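Local atomic coordinates of lipoprotein (Streptococcus pneumoniae, PDB entry 3CX3), a protein that binds zinc and probably delivers it, as a surface lipoprotein, to an ABC transporter for uptake into the pneumococcal cell. Residues Gly10-Thr15 against Leu31-Met36; Lys25-Asp30 against Lys152-Phe157; Gly42-Glu47 against Ile204-Glu209; Tyr57-Phe62 against Ser83-Leu88; Leu88-Gly93 against Gln133-Lys138. One frame throughout, in Å; residues are numbered along the deposited sequence.

Contact 1 of 5, residues Gly10-Thr15 against Leu31-Met36; sequences GMKIVT and LNDVRM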
# COMPACT_ATOMS: atom_id res chain seq x y z
N GLY A 10 -9.96 -0.93 -25.22
CA GLY A 10 -9.94 -0.25 -23.93
C GLY A 10 -8.76 0.69 -23.97
O GLY A 10 -8.09 0.78 -25.00
N MSE A 11 -8.51 1.39 -22.86
CA MSE A 11 -7.31 2.20 -22.69
C MSE A 11 -6.18 1.38 -22.08
O MSE A 11 -6.36 0.81 -21.00
CB MSE A 11 -7.57 3.39 -21.76
CG MSE A 11 -7.90 4.68 -22.47
SE MSE A 11 -7.86 6.20 -21.22
CE MSE A 11 -8.94 5.49 -19.74
N LYS A 12 -5.04 1.35 -22.75
CA LYS A 12 -3.85 0.66 -22.24
C LYS A 12 -3.31 1.45 -21.04
O LYS A 12 -2.97 2.64 -21.16
CB LYS A 12 -2.78 0.52 -23.34
CG LYS A 12 -1.70 -0.52 -23.03
CD LYS A 12 -0.62 -0.60 -24.13
CE LYS A 12 -0.98 -1.64 -25.18
NZ LYS A 12 0.22 -2.40 -25.71
N ILE A 13 -3.26 0.79 -19.88
CA ILE A 13 -2.95 1.45 -18.60
C ILE A 13 -1.85 0.71 -17.84
O ILE A 13 -1.98 -0.46 -17.51
CB ILE A 13 -4.23 1.63 -17.71
CG1 ILE A 13 -5.13 2.74 -18.26
CG2 ILE A 13 -3.87 1.91 -16.28
CD1 ILE A 13 -6.54 2.74 -17.66
N VAL A 14 -0.75 1.43 -17.59
CA VAL A 14 0.33 0.90 -16.79
C VAL A 14 0.26 1.48 -15.37
O VAL A 14 -0.23 2.60 -15.14
CB VAL A 14 1.72 1.07 -17.47
CG1 VAL A 14 2.84 0.56 -16.59
CG2 VAL A 14 1.75 0.31 -18.79
N THR A 15 0.76 0.70 -14.44
CA THR A 15 0.44 0.82 -13.04
C THR A 15 1.67 0.46 -12.24
O THR A 15 2.41 -0.44 -12.63
CB THR A 15 -0.75 -0.08 -12.79
OG1 THR A 15 -1.94 0.73 -12.74
CG2 THR A 15 -0.57 -0.92 -11.58
N LEU A 31 -13.45 -2.30 -18.54
CA LEU A 31 -13.25 -1.32 -19.61
C LEU A 31 -11.89 -1.24 -20.29
O LEU A 31 -11.81 -1.20 -21.52
CB LEU A 31 -13.62 0.06 -19.11
CG LEU A 31 -15.10 0.38 -19.09
CD1 LEU A 31 -15.23 1.81 -18.64
CD2 LEU A 31 -15.71 0.17 -20.47
N ASN A 32 -10.82 -1.18 -19.50
CA ASN A 32 -9.52 -0.85 -20.05
C ASN A 32 -8.50 -1.98 -19.97
O ASN A 32 -8.72 -2.97 -19.29
CB ASN A 32 -8.99 0.43 -19.37
CG ASN A 32 -9.99 1.58 -19.42
OD1 ASN A 32 -10.12 2.27 -20.43
ND2 ASN A 32 -10.68 1.82 -18.30
N ASP A 33 -7.39 -1.83 -20.69
CA ASP A 33 -6.27 -2.77 -20.59
C ASP A 33 -5.31 -2.35 -19.47
O ASP A 33 -4.33 -1.62 -19.71
CB ASP A 33 -5.54 -2.92 -21.93
CG ASP A 33 -4.26 -3.76 -21.83
OD1 ASP A 33 -4.19 -4.69 -20.98
OD2 ASP A 33 -3.32 -3.48 -22.60
N VAL A 34 -5.61 -2.82 -18.26
CA VAL A 34 -4.86 -2.46 -17.07
C VAL A 34 -3.82 -3.53 -16.77
O VAL A 34 -4.15 -4.65 -16.41
CB VAL A 34 -5.76 -2.24 -15.82
CG1 VAL A 34 -4.92 -1.85 -14.62
CG2 VAL A 34 -6.81 -1.18 -16.09
N ARG A 35 -2.56 -3.14 -16.94
CA ARG A 35 -1.41 -3.97 -16.58
C ARG A 35 -0.48 -3.25 -15.59
O ARG A 35 -0.54 -2.03 -15.43
CB ARG A 35 -0.66 -4.43 -17.84
CG ARG A 35 -0.91 -3.57 -19.07
CD ARG A 35 0.11 -3.87 -20.14
NE ARG A 35 -0.27 -5.01 -20.95
CZ ARG A 35 -0.59 -4.94 -22.24
NH1 ARG A 35 -0.55 -3.77 -22.86
NH2 ARG A 35 -0.93 -6.04 -22.91
N MSE A 36 0.37 -4.03 -14.93
CA MSE A 36 1.18 -3.54 -13.82
C MSE A 36 2.67 -3.58 -14.21
O MSE A 36 3.07 -4.50 -14.90
CB MSE A 36 0.91 -4.44 -12.62
CG MSE A 36 1.52 -3.97 -11.32
SE MSE A 36 1.28 -5.33 -9.96
CE MSE A 36 3.03 -5.18 -9.11
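Three backbone hydrogen bonds zip Met-11 and Ile-13 to Asp-33 and Arg-35. Ile-13 N donates to Asp-33 O at 2.6 Å, and Ile-13 O accepts from Arg-35 N at 2.8 Å. Ile-13 thus spans Asp-33 and Arg-35, two residues apart, the mark of parallel pairing. The strands are 12-15 and 33-36, the first and last elements of a beta-alpha-beta unit whose crossover is helix 18-28. The third bond, from Asp-33 N to Met-11 O, is weak and bent. A side chain extends the pairing beyond the strands: Met-11 N reaches Asn-32 OD1 at 3.0 Å, in the carbonyl plane on a lone pair, while Asn-32 ND2 is bound by Ser-28 and Tyr-150. Asparagine, with both an acceptor and a donor, can serve both sides.

Among the apolar groups, Ile-13 CB lies 4.1 Å from Val-34 CG2, and Ile-13 CD1 rests 3.8 Å from Asn-32 CB. Gly-10 CA, with no side chain to intrude, passes 3.2 Å from Leu-31 O.

Charge gathers on the face of Lys-12, Asp-33 and Arg-35. With chi1 at -163°, the Lys-12 chain leaves opposite its own amide nitrogen and runs beside Asp-33. Arg-35 NH1 lies 2.8 Å from Asp-33 OD2, well off the guanidinium plane, an attraction of charge alone. Lys-12 NZ and Arg-35 NH1, like charges, are 3.3 Å apart, and Asp-33 probably offsets their repulsion.

Contact 2 of 5, residues Lys25-Asp30 against Lys152-Phe157; sequences KEVSGD and KNAQAF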
# COMPACT_ATOMS: atom_id res chain seq x y z
N LYS A 25 -8.10 -1.21 -11.63
CA LYS A 25 -8.90 -2.34 -12.10
C LYS A 25 -10.30 -2.39 -11.49
O LYS A 25 -11.27 -2.74 -12.17
CB LYS A 25 -8.15 -3.65 -11.85
CG LYS A 25 -7.36 -4.16 -13.04
CD LYS A 25 -7.06 -5.65 -12.92
CE LYS A 25 -6.90 -6.29 -14.31
NZ LYS A 25 -8.20 -6.62 -14.97
N GLU A 26 -10.41 -2.05 -10.22
CA GLU A 26 -11.72 -1.98 -9.57
C GLU A 26 -12.52 -0.78 -10.07
O GLU A 26 -13.75 -0.86 -10.16
CB GLU A 26 -11.60 -1.98 -8.05
CG GLU A 26 -12.16 -3.24 -7.43
CD GLU A 26 -11.21 -3.91 -6.45
OE1 GLU A 26 -11.50 -3.90 -5.24
OE2 GLU A 26 -10.19 -4.48 -6.89
N VAL A 27 -11.84 0.31 -10.40
CA VAL A 27 -12.52 1.50 -10.89
C VAL A 27 -12.97 1.34 -12.34
O VAL A 27 -13.99 1.90 -12.74
CB VAL A 27 -11.68 2.79 -10.69
CG1 VAL A 27 -12.26 3.97 -11.47
CG2 VAL A 27 -11.59 3.15 -9.19
N SER A 28 -12.22 0.55 -13.11
CA SER A 28 -12.48 0.36 -14.54
C SER A 28 -13.48 -0.77 -14.84
O SER A 28 -14.14 -0.77 -15.90
CB SER A 28 -11.17 0.14 -15.29
OG SER A 28 -10.47 1.37 -15.46
N GLY A 29 -13.58 -1.73 -13.93
CA GLY A 29 -14.43 -2.90 -14.11
C GLY A 29 -13.90 -3.81 -15.20
O GLY A 29 -13.02 -4.64 -14.95
N ASP A 30 -14.43 -3.64 -16.42
CA ASP A 30 -14.07 -4.45 -17.58
C ASP A 30 -13.62 -3.60 -18.78
O ASP A 30 -13.42 -4.12 -19.88
CB ASP A 30 -15.25 -5.34 -17.99
CG ASP A 30 -16.55 -4.56 -18.22
OD1 ASP A 30 -16.56 -3.31 -18.11
OD2 ASP A 30 -17.58 -5.21 -18.52
N LYS A 152 -19.11 5.07 -10.22
CA LYS A 152 -19.90 4.07 -9.49
C LYS A 152 -19.05 2.88 -8.99
O LYS A 152 -19.28 2.36 -7.89
CB LYS A 152 -21.15 3.63 -10.29
CG LYS A 152 -22.18 2.84 -9.46
CD LYS A 152 -23.65 3.31 -9.67
CE LYS A 152 -24.17 4.22 -8.53
NZ LYS A 152 -23.26 5.36 -8.21
N ASN A 153 -18.06 2.48 -9.78
CA ASN A 153 -17.09 1.49 -9.31
C ASN A 153 -16.35 1.96 -8.06
O ASN A 153 -16.29 1.23 -7.06
CB ASN A 153 -16.11 1.15 -10.42
CG ASN A 153 -16.73 0.31 -11.50
OD1 ASN A 153 -17.90 -0.04 -11.42
ND2 ASN A 153 -15.95 -0.03 -12.52
N ALA A 154 -15.80 3.17 -8.13
CA ALA A 154 -15.23 3.85 -6.97
C ALA A 154 -16.22 3.97 -5.81
O ALA A 154 -15.84 3.76 -4.65
CB ALA A 154 -14.74 5.22 -7.37
N GLN A 155 -17.47 4.28 -6.13
CA GLN A 155 -18.53 4.51 -5.15
C GLN A 155 -18.86 3.31 -4.29
O GLN A 155 -19.05 3.43 -3.07
CB GLN A 155 -19.79 4.99 -5.86
CG GLN A 155 -20.48 6.10 -5.11
CD GLN A 155 -19.48 6.98 -4.39
OE1 GLN A 155 -19.40 6.97 -3.16
NE2 GLN A 155 -18.68 7.73 -5.16
N ALA A 156 -18.94 2.15 -4.95
CA ALA A 156 -19.10 0.89 -4.26
C ALA A 156 -17.87 0.71 -3.39
O ALA A 156 -17.98 0.35 -2.22
CB ALA A 156 -19.21 -0.26 -5.25
N PHE A 157 -16.70 0.96 -3.97
CA PHE A 157 -15.45 0.66 -3.29
C PHE A 157 -15.46 1.40 -1.96
O PHE A 157 -15.44 0.77 -0.90
CB PHE A 157 -14.26 1.02 -4.19
CG PHE A 157 -12.91 0.66 -3.61
CD1 PHE A 157 -12.29 -0.55 -3.95
CD2 PHE A 157 -12.24 1.55 -2.77
CE1 PHE A 157 -11.04 -0.87 -3.45
CE2 PHE A 157 -10.99 1.24 -2.25
CZ PHE A 157 -10.37 0.03 -2.59
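Asn-153, on helix 147-173, is directed toward the last turn of helix 18-28. Its CB sits 3.1 Å from Glu-26 O and 3.2 Å from Val-27 O, over two carbonyls at the C-terminal end of that helix. CG, swung anti to its own carbonyl carbon (chi1 -73°), keeps the amide heading the same way, 3.4 Å from Val-27 O. At the tip, ND2 gives a weak, bent hydrogen bond to Val-27 O at 2.8 Å (N-H...O angle 140°). Gly-29, with positive phi, turns the chain out of the helix, and its lack of a side chain suits the tight space beside the amide.

On one flank Val-27 CG2 meets the small Ala-154 CB at 4.2 Å. On another, Glu-26 OE1 lies in the plane of the Phe-157 ring at its edge, 3.5 Å from CE1, facing the slightly positive C-H rim, and takes a weak hydrogen bond from Thr-267.

The end of the crossover helix of the 12-15/33-36 unit is thus packed on helix 147-173, consistent with the long lobe-linking helix of this family. Carbonyls at a helix end lack some of their usual partners, so an amide donor from a neighbouring helix is apt to partly satisfy one of them.

Contact 3 of 5, residues Gly42-Glu47 against Ile204-Glu209; sequences GIHSFE and ISPEQE. With ZN (zinc ion), chain E.
The zinc site lies between the two lobes of this binding protein, and here a loop from each lobe meets at one of its ligands, His-44. His-44 NE2 binds the zinc ion at 2.0 Å; His-120, His-184 and Glu-259 complete the site. CG of His-44 is turned anti to its carbonyl carbon (chi1 -70°), which carries the ring out toward the 204-209 loop.

Ser-205 packs over one face of the imidazole: its CA is 3.8 Å from the ring centroid, 25° off the normal, a CH-pi contact offset toward the rim. Its CB comes 3.3 Å from His-44 ND1. Pro-206 crosses the histidine side chain at about a right angle and sets CD 3.5 Å from His-44 CD2, its ring offering a restrained CH2 edge to the imidazole. From a third residue, Ile-204 O approaches His-44 CE1 at 2.9 Å.

The 204-209 loop is braced from within. A type I turn runs from Ser-205 to Gln-208, and Ser-205 N donates to Gln-208 OE1 at 2.7 Å. A water hydrogen-bonded to Ser-205 OG also donates weakly to His-44 O.

Since the loops make no direct hydrogen bond to each other and meet through van der Waals contacts and one water, the zinc bond at NE2 and the packing over its face probably together limit rotation of the ring.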
# COMPACT_ATOMS: atom_id res chain seq x y z
N GLY A 42 10.38 -4.71 -5.39
CA GLY A 42 9.97 -4.06 -4.13
C GLY A 42 9.87 -2.55 -4.21
O GLY A 42 10.89 -1.86 -4.34
N ILE A 43 8.64 -2.04 -4.10
CA ILE A 43 8.27 -0.67 -4.50
C ILE A 43 9.16 0.45 -3.95
O ILE A 43 9.32 1.49 -4.61
CB ILE A 43 6.75 -0.35 -4.17
CG1 ILE A 43 6.32 1.01 -4.74
CG2 ILE A 43 6.46 -0.39 -2.65
CD1 ILE A 43 6.25 1.08 -6.24
N HIS A 44 9.69 0.24 -2.74
CA HIS A 44 10.55 1.20 -2.03
C HIS A 44 11.94 1.38 -2.69
O HIS A 44 12.43 2.50 -2.81
CB HIS A 44 10.69 0.78 -0.56
CG HIS A 44 9.43 0.94 0.25
ND1 HIS A 44 9.09 2.13 0.88
CD2 HIS A 44 8.45 0.07 0.56
CE1 HIS A 44 7.94 1.98 1.52
NE2 HIS A 44 7.53 0.74 1.34
N SER A 45 12.55 0.28 -3.11
CA SER A 45 13.90 0.32 -3.71
C SER A 45 13.91 0.20 -5.24
O SER A 45 14.97 0.23 -5.87
CB SER A 45 14.76 -0.78 -3.10
OG SER A 45 14.24 -2.05 -3.47
N PHE A 46 12.72 0.04 -5.84
CA PHE A 46 12.59 -0.30 -7.25
C PHE A 46 12.89 0.88 -8.16
O PHE A 46 12.45 2.00 -7.90
CB PHE A 46 11.17 -0.81 -7.53
CG PHE A 46 10.89 -1.08 -8.98
CD1 PHE A 46 11.24 -2.31 -9.56
CD2 PHE A 46 10.28 -0.11 -9.78
CE1 PHE A 46 10.97 -2.56 -10.92
CE2 PHE A 46 10.02 -0.36 -11.14
CZ PHE A 46 10.37 -1.58 -11.71
N GLU A 47 13.64 0.65 -9.23
CA GLU A 47 13.89 1.70 -10.21
C GLU A 47 13.64 1.10 -11.58
O GLU A 47 14.25 0.09 -11.92
CB GLU A 47 15.32 2.26 -10.12
CG GLU A 47 15.75 2.74 -8.73
CD GLU A 47 15.25 4.14 -8.38
OE1 GLU A 47 14.55 4.77 -9.19
OE2 GLU A 47 15.57 4.63 -7.27
N ILE A 204 10.20 3.55 7.16
CA ILE A 204 9.12 3.45 6.15
C ILE A 204 9.45 2.53 4.97
O ILE A 204 8.56 1.93 4.38
CB ILE A 204 8.49 4.82 5.70
CG1 ILE A 204 8.95 5.23 4.30
CG2 ILE A 204 8.66 5.90 6.78
CD1 ILE A 204 9.97 6.36 4.25
N SER A 205 10.74 2.43 4.62
CA SER A 205 11.19 1.49 3.60
C SER A 205 12.00 0.34 4.22
O SER A 205 12.70 0.55 5.21
CB SER A 205 11.96 2.22 2.51
OG SER A 205 13.28 1.74 2.39
N PRO A 206 11.85 -0.89 3.68
CA PRO A 206 12.47 -2.08 4.25
C PRO A 206 13.99 -2.03 4.31
O PRO A 206 14.60 -2.78 5.08
CB PRO A 206 12.05 -3.18 3.27
CG PRO A 206 10.78 -2.68 2.69
CD PRO A 206 11.04 -1.23 2.50
N GLU A 207 14.61 -1.17 3.51
CA GLU A 207 16.06 -1.06 3.53
C GLU A 207 16.58 -0.09 4.60
O GLU A 207 17.80 0.07 4.75
CB GLU A 207 16.61 -0.75 2.13
CG GLU A 207 15.97 -1.59 0.93
CD GLU A 207 15.85 -3.13 1.16
OE1 GLU A 207 16.01 -3.89 0.17
OE2 GLU A 207 15.56 -3.59 2.29
N GLN A 208 15.69 0.53 5.37
CA GLN A 208 16.12 1.22 6.58
C GLN A 208 16.08 0.24 7.76
O GLN A 208 15.18 0.30 8.60
CB GLN A 208 15.30 2.48 6.87
CG GLN A 208 15.42 3.60 5.86
CD GLN A 208 14.07 4.15 5.51
OE1 GLN A 208 13.27 3.46 4.89
NE2 GLN A 208 13.79 5.38 5.90
N GLU A 209 17.08 -0.63 7.79
CA GLU A 209 17.26 -1.66 8.83
C GLU A 209 17.86 -1.05 10.10
O GLU A 209 18.64 -0.11 9.99
CB GLU A 209 18.18 -2.77 8.30
CG GLU A 209 17.66 -3.55 7.06
CD GLU A 209 16.67 -4.64 7.43
OE1 GLU A 209 16.01 -4.54 8.49
OE2 GLU A 209 16.54 -5.62 6.65
ZN ZN E . 6.33 -0.13 2.68
O HOH W 1 14.41 2.34 -0.01

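Contact 4 of 5, residues Tyr57-Phe62 against Ser83-Leu88; sequences YDADVF and SKVKVL
Phe-62, Val-85 and Tyr-57 lead this contact, in which strands 61-64 and 86-89 pair in parallel at one side of a four-stranded sheet, 86-89 being its outermost strand. Phe-62 contributes through backbone and ring alike. Its N donates to Lys-86 O at 2.8 Å and its O accepts from Leu-88 N at 2.8 Å, while Asp-60 O accepts from Lys-86 N before the strand begins. Val-87 CG1 meets the Phe-62 ring at its edge, 4.1 Å from CD2. The beta-branched valine is at ease in an extended strand, and the buried Phe-62 ring packs beside it, on the opposite face from Val-61.

Val-85 uses its two methyls separately: CG1 lies 3.4 Å from Ala-59 O, and CG2 meets the edge of the Tyr-57 ring at CD1. Tyr-57, in the last turn of helix 50-58, also receives Ser-83 CB against its ring, and its hydroxyl is hydrogen-bonded to Asp-77. Val-61 CG1 touches Leu-88 CD1 at 3.9 Å.

Where helix 50-58 ends, its carbonyls are met by side-chain donors. Lys-84 folds back on itself (chi2 -68°), so that NZ bonds Tyr-57 O at 3.3 Å and, weakly, Asp-58 O. Tyr-57 O is thus held twice, the closer bond coming from Ser-83 OG at 2.6 Å, in the carbonyl plane on a lone pair.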
# COMPACT_ATOMS: atom_id res chain seq x y z
N TYR A 57 5.92 5.21 -21.51
CA TYR A 57 5.77 6.13 -22.63
C TYR A 57 4.92 5.55 -23.76
O TYR A 57 4.35 6.28 -24.53
CB TYR A 57 7.15 6.59 -23.15
CG TYR A 57 7.88 7.55 -22.23
CD1 TYR A 57 7.23 8.64 -21.65
CD2 TYR A 57 9.24 7.38 -21.95
CE1 TYR A 57 7.90 9.52 -20.80
CE2 TYR A 57 9.93 8.28 -21.09
CZ TYR A 57 9.26 9.34 -20.52
OH TYR A 57 9.93 10.22 -19.68
N ASP A 58 4.82 4.23 -23.81
CA ASP A 58 4.03 3.50 -24.80
C ASP A 58 2.54 3.36 -24.44
O ASP A 58 1.68 3.28 -25.33
CB ASP A 58 4.65 2.11 -24.98
CG ASP A 58 3.95 1.27 -26.03
OD1 ASP A 58 4.06 0.02 -25.93
OD2 ASP A 58 3.30 1.84 -26.94
N ALA A 59 2.23 3.31 -23.15
CA ALA A 59 0.85 3.21 -22.66
C ALA A 59 0.04 4.45 -23.02
O ALA A 59 0.61 5.45 -23.48
CB ALA A 59 0.85 3.00 -21.15
N ASP A 60 -1.28 4.39 -22.83
CA ASP A 60 -2.14 5.59 -22.89
C ASP A 60 -2.17 6.31 -21.54
O ASP A 60 -2.25 7.53 -21.48
CB ASP A 60 -3.58 5.21 -23.26
CG ASP A 60 -3.70 4.62 -24.65
OD1 ASP A 60 -3.57 5.39 -25.64
OD2 ASP A 60 -3.96 3.40 -24.74
N VAL A 61 -2.14 5.53 -20.46
CA VAL A 61 -2.24 6.08 -19.10
C VAL A 61 -1.25 5.39 -18.18
O VAL A 61 -1.12 4.18 -18.19
CB VAL A 61 -3.68 5.93 -18.51
CG1 VAL A 61 -3.72 6.29 -17.03
CG2 VAL A 61 -4.70 6.75 -19.34
N PHE A 62 -0.55 6.18 -17.37
CA PHE A 62 0.26 5.61 -16.31
C PHE A 62 -0.12 6.15 -14.94
O PHE A 62 -0.21 7.37 -14.73
CB PHE A 62 1.75 5.79 -16.57
CG PHE A 62 2.63 5.24 -15.48
CD1 PHE A 62 2.71 3.86 -15.26
CD2 PHE A 62 3.37 6.09 -14.67
CE1 PHE A 62 3.52 3.35 -14.26
CE2 PHE A 62 4.20 5.58 -13.66
CZ PHE A 62 4.27 4.21 -13.46
N SER A 83 5.81 11.38 -26.26
CA SER A 83 4.73 10.54 -25.75
C SER A 83 3.45 11.32 -25.45
O SER A 83 3.40 12.55 -25.54
CB SER A 83 5.19 9.74 -24.52
OG SER A 83 4.18 8.84 -24.11
N LYS A 84 2.43 10.58 -25.06
CA LYS A 84 1.07 11.08 -24.92
C LYS A 84 0.39 10.44 -23.71
O LYS A 84 -0.85 10.34 -23.65
CB LYS A 84 0.28 10.77 -26.20
CG LYS A 84 0.24 9.26 -26.60
CD LYS A 84 1.62 8.72 -27.04
CE LYS A 84 1.65 7.20 -27.08
NZ LYS A 84 1.34 6.56 -25.76
N VAL A 85 1.21 9.97 -22.76
CA VAL A 85 0.72 9.39 -21.51
C VAL A 85 0.09 10.45 -20.65
O VAL A 85 0.57 11.59 -20.58
CB VAL A 85 1.82 8.72 -20.65
CG1 VAL A 85 1.87 7.23 -20.88
CG2 VAL A 85 3.16 9.36 -20.87
N LYS A 86 -1.00 10.07 -20.00
CA LYS A 86 -1.53 10.81 -18.89
C LYS A 86 -0.85 10.18 -17.69
O LYS A 86 -1.02 8.98 -17.43
CB LYS A 86 -3.04 10.66 -18.83
CG LYS A 86 -3.69 10.46 -20.20
CD LYS A 86 -3.23 11.51 -21.24
CE LYS A 86 -3.99 11.37 -22.57
NZ LYS A 86 -3.57 10.22 -23.44
N VAL A 87 -0.04 10.96 -16.99
CA VAL A 87 0.64 10.47 -15.81
C VAL A 87 -0.21 10.92 -14.63
O VAL A 87 -0.50 12.11 -14.49
CB VAL A 87 2.10 11.01 -15.68
CG1 VAL A 87 2.90 10.21 -14.64
CG2 VAL A 87 2.82 10.95 -17.00
N LEU A 88 -0.63 9.96 -13.82
CA LEU A 88 -1.60 10.22 -12.75
C LEU A 88 -1.10 9.81 -11.36
O LEU A 88 -0.85 8.64 -11.10
CB LEU A 88 -2.96 9.56 -13.08
CG LEU A 88 -3.58 10.04 -14.41
CD1 LEU A 88 -4.86 9.31 -14.76
CD2 LEU A 88 -3.85 11.55 -14.39

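Contact 5 of 5, residues Leu88-Gly93 against Gln133-Lys138; sequences LEASEG and QIIADK
Lys-138 NZ and Glu-92 OE2 form a salt bridge of 2.6 Å, the carboxylate oxygen being met nearly along its C-O axis. The two side chains cross at about a right angle. Glu-92 is fully extended, with CG anti to the backbone N (chi1 -165°), whereas Lys-138 turns at its end (chi4 53°) to bring its amine round. Along the way the lysine's CB and CD pack on the leucine, CB lying 3.9 Å from Leu-88 CD2, the two side chains running antiparallel alongside each other. Lys-138 CE, probably polarised by the ammonium, comes 3.4 Å from Glu-89 O.

Beside the salt bridge, a type I turn from Glu-89 to Glu-92 ends strand 86-89 and lies against helix 125-142. Ala-90 CB fits against Ile-135 CG1 at 3.6 Å, where its small methyl lets strand end and helix draw close. Ile-134 straddles Ala-90 O, with CD1 at 3.1 Å. Ile-135 continues inward to Met-23 and Val-27 of helix 18-28, while Ser-91 OG is hydrogen-bonded to His-65 O.

Lysine suits the helix face here because its methylenes lie on Leu-88 while its ammonium pairs with Glu-92; the ion pair, whose Glu-92 is solvent-exposed, probably adds a modest tie between helix and turn.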
# COMPACT_ATOMS: atom_id res chain seq x y z
N LEU A 88 -0.63 9.96 -13.82
CA LEU A 88 -1.60 10.22 -12.75
C LEU A 88 -1.10 9.81 -11.36
O LEU A 88 -0.85 8.64 -11.10
CB LEU A 88 -2.96 9.56 -13.08
CG LEU A 88 -3.58 10.04 -14.41
CD1 LEU A 88 -4.86 9.31 -14.76
CD2 LEU A 88 -3.85 11.55 -14.39
N GLU A 89 -0.96 10.80 -10.47
CA GLU A 89 -0.56 10.56 -9.06
C GLU A 89 -1.86 10.36 -8.29
O GLU A 89 -2.62 11.31 -8.11
CB GLU A 89 0.29 11.71 -8.50
CG GLU A 89 1.02 11.38 -7.18
CD GLU A 89 1.47 12.62 -6.35
OE1 GLU A 89 2.52 12.58 -5.70
OE2 GLU A 89 0.78 13.65 -6.33
N ALA A 90 -2.10 9.13 -7.84
CA ALA A 90 -3.40 8.70 -7.34
C ALA A 90 -3.70 9.23 -5.97
O ALA A 90 -4.86 9.29 -5.57
CB ALA A 90 -3.53 7.19 -7.39
N SER A 91 -2.66 9.62 -5.23
CA SER A 91 -2.85 10.19 -3.90
C SER A 91 -2.71 11.69 -3.92
O SER A 91 -2.57 12.32 -2.87
CB SER A 91 -1.84 9.61 -2.91
OG SER A 91 -0.50 9.97 -3.23
N GLU A 92 -2.73 12.29 -5.11
CA GLU A 92 -2.44 13.70 -5.23
C GLU A 92 -3.45 14.53 -4.45
O GLU A 92 -4.66 14.36 -4.59
CB GLU A 92 -2.41 14.11 -6.68
CG GLU A 92 -1.77 15.47 -6.92
CD GLU A 92 -2.12 15.98 -8.29
OE1 GLU A 92 -1.39 16.85 -8.82
OE2 GLU A 92 -3.14 15.50 -8.85
N GLY A 93 -2.94 15.43 -3.61
CA GLY A 93 -3.76 16.20 -2.70
C GLY A 93 -3.88 15.59 -1.32
O GLY A 93 -3.97 16.31 -0.33
N GLN A 133 -11.42 7.32 -5.36
CA GLN A 133 -12.07 8.53 -5.88
C GLN A 133 -11.18 9.34 -6.82
O GLN A 133 -11.53 9.55 -7.99
CB GLN A 133 -12.51 9.44 -4.72
CG GLN A 133 -13.96 9.36 -4.37
CD GLN A 133 -14.81 10.30 -5.20
OE1 GLN A 133 -15.04 10.06 -6.37
NE2 GLN A 133 -15.26 11.40 -4.59
N ILE A 134 -10.05 9.81 -6.30
CA ILE A 134 -9.07 10.55 -7.10
C ILE A 134 -8.84 9.83 -8.41
O ILE A 134 -8.82 10.44 -9.47
CB ILE A 134 -7.71 10.72 -6.38
CG1 ILE A 134 -7.91 11.36 -5.00
CG2 ILE A 134 -6.78 11.56 -7.25
CD1 ILE A 134 -6.67 11.39 -4.08
N ILE A 135 -8.69 8.51 -8.33
CA ILE A 135 -8.44 7.70 -9.51
C ILE A 135 -9.57 7.88 -10.51
O ILE A 135 -9.33 8.25 -11.68
CB ILE A 135 -8.20 6.21 -9.15
CG1 ILE A 135 -6.81 6.04 -8.50
CG2 ILE A 135 -8.37 5.31 -10.38
CD1 ILE A 135 -6.47 4.64 -8.02
N ALA A 136 -10.80 7.65 -10.04
CA ALA A 136 -11.97 7.79 -10.89
C ALA A 136 -12.04 9.19 -11.49
O ALA A 136 -12.16 9.33 -12.68
CB ALA A 136 -13.25 7.46 -10.12
N ASP A 137 -11.90 10.22 -10.65
CA ASP A 137 -11.89 11.62 -11.12
C ASP A 137 -10.92 11.84 -12.28
O ASP A 137 -11.32 12.28 -13.38
CB ASP A 137 -11.55 12.58 -9.98
CG ASP A 137 -12.68 12.68 -8.95
OD1 ASP A 137 -12.58 13.53 -8.04
OD2 ASP A 137 -13.67 11.93 -9.06
N LYS A 138 -9.65 11.53 -12.04
CA LYS A 138 -8.61 11.74 -13.05
C LYS A 138 -8.88 10.87 -14.26
O LYS A 138 -8.77 11.33 -15.39
CB LYS A 138 -7.21 11.45 -12.48
CG LYS A 138 -6.76 12.41 -11.39
CD LYS A 138 -5.45 11.93 -10.78
CE LYS A 138 -4.53 13.06 -10.32
NZ LYS A 138 -5.17 14.06 -9.41

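Contacts 1, 4 and 5 share the parallel sheet of order 33-36, 12-15, 61-64, 86-89. Contacts 1 and 4, centres 10 Å apart, join across its middle, where Val-14 N lies 2.8 Å from Val-61 O. Contact 5 shares Leu-88 with contact 4 and carries the edge strand to helix 125-142. Contact 2, 13 Å from contact 5 centre to centre, adds helices 18-28 and 147-173, meeting it through Ala-136 and Ile-135; its segments alternate with those of contact 1, and contacts 4 and 5 lie within the loop it closes. Contact 3 stands apart, its centre 23 to 29 Å from the other centres. Contacts 1, 2, 4 and 5 thus cluster round the first sheet, while contact 3 joins the two lobes at the zinc.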